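Local coordinates for protein beta-N-acetylhexosaminidase (Bacteroides fragilis, PDB 4PYS) that probably hydrolyses terminal beta-linked N-acetylhexosamine residues from glycans or glycoconjugates, as a family 20 glycoside hydrolase, at residues Y152-S157 / Q487-G492. Residues are numbered along the deposited sequence; the frame is centred on the assembly and turned at random.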
loop_
_atom_site.group_PDB
_atom_site.type_symbol
_atom_site.label_atom_id
_atom_site.label_comp_id
_atom_site.label_asym_id
_atom_site.label_seq_id
_atom_site.Cartn_x
_atom_site.Cartn_y
_atom_site.Cartn_z
ATOM N N TYR A 152 6.774 -0.245 7.784
ATOM C CA TYR A 152 5.860 0.473 6.893
ATOM C C TYR A 152 4.486 -0.169 6.796
ATOM O O TYR A 152 3.487 0.517 6.539
ATOM C CB TYR A 152 6.526 0.730 5.530
ATOM C CG TYR A 152 7.672 1.673 5.750
ATOM C CD1 TYR A 152 7.435 2.995 6.114
ATOM C CD2 TYR A 152 8.984 1.237 5.675
ATOM C CE1 TYR A 152 8.482 3.866 6.371
ATOM C CE2 TYR A 152 10.036 2.106 5.919
ATOM C CZ TYR A 152 9.781 3.409 6.266
ATOM O OH TYR A 152 10.837 4.252 6.524
ATOM N N ILE A 153 4.415 -1.474 7.040
ATOM C CA ILE A 153 3.114 -2.120 7.206
ATOM C C ILE A 153 2.452 -1.579 8.477
ATOM O O ILE A 153 1.259 -1.246 8.493
ATOM C CB ILE A 153 3.291 -3.636 7.305
ATOM C CG1 ILE A 153 3.654 -4.193 5.926
ATOM C CG2 ILE A 153 2.017 -4.301 7.881
ATOM C CD1 ILE A 153 4.040 -5.680 5.918
ATOM N N ASP A 154 3.239 -1.475 9.543
ATOM C CA ASP A 154 2.733 -0.916 10.795
ATOM C C ASP A 154 2.278 0.528 10.584
ATOM O O ASP A 154 1.242 0.950 11.118
ATOM C CB ASP A 154 3.831 -0.990 11.862
ATOM C CG ASP A 154 3.294 -0.894 13.275
ATOM O OD1 ASP A 154 2.267 -1.547 13.583
ATOM O OD2 ASP A 154 3.908 -0.164 14.084
HETATM N N MSE A 155 3.037 1.288 9.795
HETATM C CA MSE A 155 2.643 2.668 9.479
HETATM C C MSE A 155 1.302 2.700 8.757
HETATM O O MSE A 155 0.421 3.513 9.073
HETATM C CB MSE A 155 3.700 3.346 8.605
HETATM C CG MSE A 155 3.255 4.726 8.144
HETATM SE SE MSE A 155 4.250 5.322 6.581
HETATM C CE MSE A 155 3.421 4.134 5.289
ATOM N N ALA A 156 1.137 1.815 7.791
ATOM C CA ALA A 156 -0.087 1.802 6.994
ATOM C C ALA A 156 -1.279 1.576 7.911
ATOM O O ALA A 156 -2.285 2.270 7.817
ATOM C CB ALA A 156 -0.000 0.706 5.926
ATOM N N SER A 157 -1.148 0.625 8.826
ATOM C CA SER A 157 -2.227 0.329 9.779
ATOM C C SER A 157 -2.484 1.513 10.697
ATOM O O SER A 157 -3.637 1.858 10.979
ATOM C CB SER A 157 -1.853 -0.887 10.627
ATOM O OG SER A 157 -2.950 -1.277 11.447
ATOM N N GLN A 487 6.808 6.858 17.680
ATOM C CA GLN A 487 6.467 5.550 17.117
ATOM C C GLN A 487 7.525 5.104 16.115
ATOM O O GLN A 487 7.433 4.002 15.568
ATOM C CB GLN A 487 5.092 5.553 16.446
ATOM C CG GLN A 487 3.998 6.228 17.264
ATOM C CD GLN A 487 3.954 5.745 18.695
ATOM O OE1 GLN A 487 3.855 4.539 18.960
ATOM N NE2 GLN A 487 4.042 6.685 19.638
ATOM N N GLY A 488 8.521 5.961 15.873
ATOM C CA GLY A 488 9.657 5.612 15.033
ATOM C C GLY A 488 9.698 6.286 13.669
ATOM O O GLY A 488 10.544 5.941 12.838
ATOM N N TYR A 489 8.814 7.250 13.436
ATOM C CA TYR A 489 8.729 7.887 12.122
ATOM C C TYR A 489 9.276 9.312 12.128
ATOM O O TYR A 489 8.618 10.230 12.619
ATOM C CB TYR A 489 7.292 7.862 11.620
ATOM C CG TYR A 489 6.761 6.450 11.614
ATOM C CD1 TYR A 489 7.101 5.569 10.591
ATOM C CD2 TYR A 489 5.972 5.979 12.654
ATOM C CE1 TYR A 489 6.641 4.256 10.594
ATOM C CE2 TYR A 489 5.507 4.668 12.663
ATOM C CZ TYR A 489 5.847 3.818 11.626
ATOM O OH TYR A 489 5.397 2.507 11.637
ATOM N N SER A 490 10.467 9.483 11.559
ATOM C CA SER A 490 11.096 10.802 11.441
ATOM C C SER A 490 10.378 11.634 10.385
ATOM O O SER A 490 9.937 11.099 9.376
ATOM C CB SER A 490 12.571 10.658 11.050
ATOM O OG SER A 490 13.281 9.864 11.980
ATOM N N PHE A 491 10.259 12.939 10.615
ATOM C CA PHE A 491 9.628 13.831 9.646
ATOM C C PHE A 491 10.634 14.538 8.748
ATOM O O PHE A 491 11.667 15.000 9.222
ATOM C CB PHE A 491 8.808 14.887 10.377
ATOM C CG PHE A 491 7.432 14.417 10.773
ATOM C CD1 PHE A 491 7.253 13.167 11.357
ATOM C CD2 PHE A 491 6.333 15.230 10.584
ATOM C CE1 PHE A 491 5.989 12.732 11.722
ATOM C CE2 PHE A 491 5.063 14.800 10.954
ATOM C CZ PHE A 491 4.898 13.559 11.519
ATOM N N GLY A 492 10.321 14.646 7.459
ATOM C CA GLY A 492 11.066 15.550 6.589
ATOM C C GLY A 492 10.382 16.914 6.583
ATOM O O GLY A 492 9.467 17.135 7.383
#
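Within 487-492, Y489 alone touches segment 152-157, meeting D154 and M155 with its phenol end. The approach is prepared at G488, where helix 470-486 ends in a Schellman motif: phi of 108° and two bonds back into the last turn show the chain reversing out of the helix. The carbonyl O of G488 also accepts a hydrogen bond from K151 NZ. At Y489, CG stands anti to the carbonyl carbon (chi1 -55°), and the ring runs out to the backbone of the other helix. There Y489 OH lies 3.2 Å from M155 N, but the angle is too poor for a hydrogen bond; the hydroxyl is instead bonded to K151 O, one turn earlier. M155 CB approaches the ring obliquely, 3.7 Å from Y489 CE1. The selenium of M155, modelled as selenomethionine, is 5.5 Å from the centroid of the Y489 ring and 38° off its normal, an oblique Met-aromatic contact, while also lying in plane at the edge of the Y152 ring. Helix 146-158 follows strand 132-138 and precedes the parallel strand 163-170, a beta-alpha-beta unit consistent with the TIM-barrel catalytic domain of family 20; Y489 joins the loop after helix 470-486 to the helix of this unit, through its bond to K151 O and its packing on M155. D154 crosses the tyrosine at about a right angle, with CB 3.8 Å from Y489 OH; its carboxylate is engaged elsewhere, in salt bridges to R216 and K49. Beyond Y489, the F491 ring turns its edge to Y489 O and meets F451, whose ring also packs against Y489.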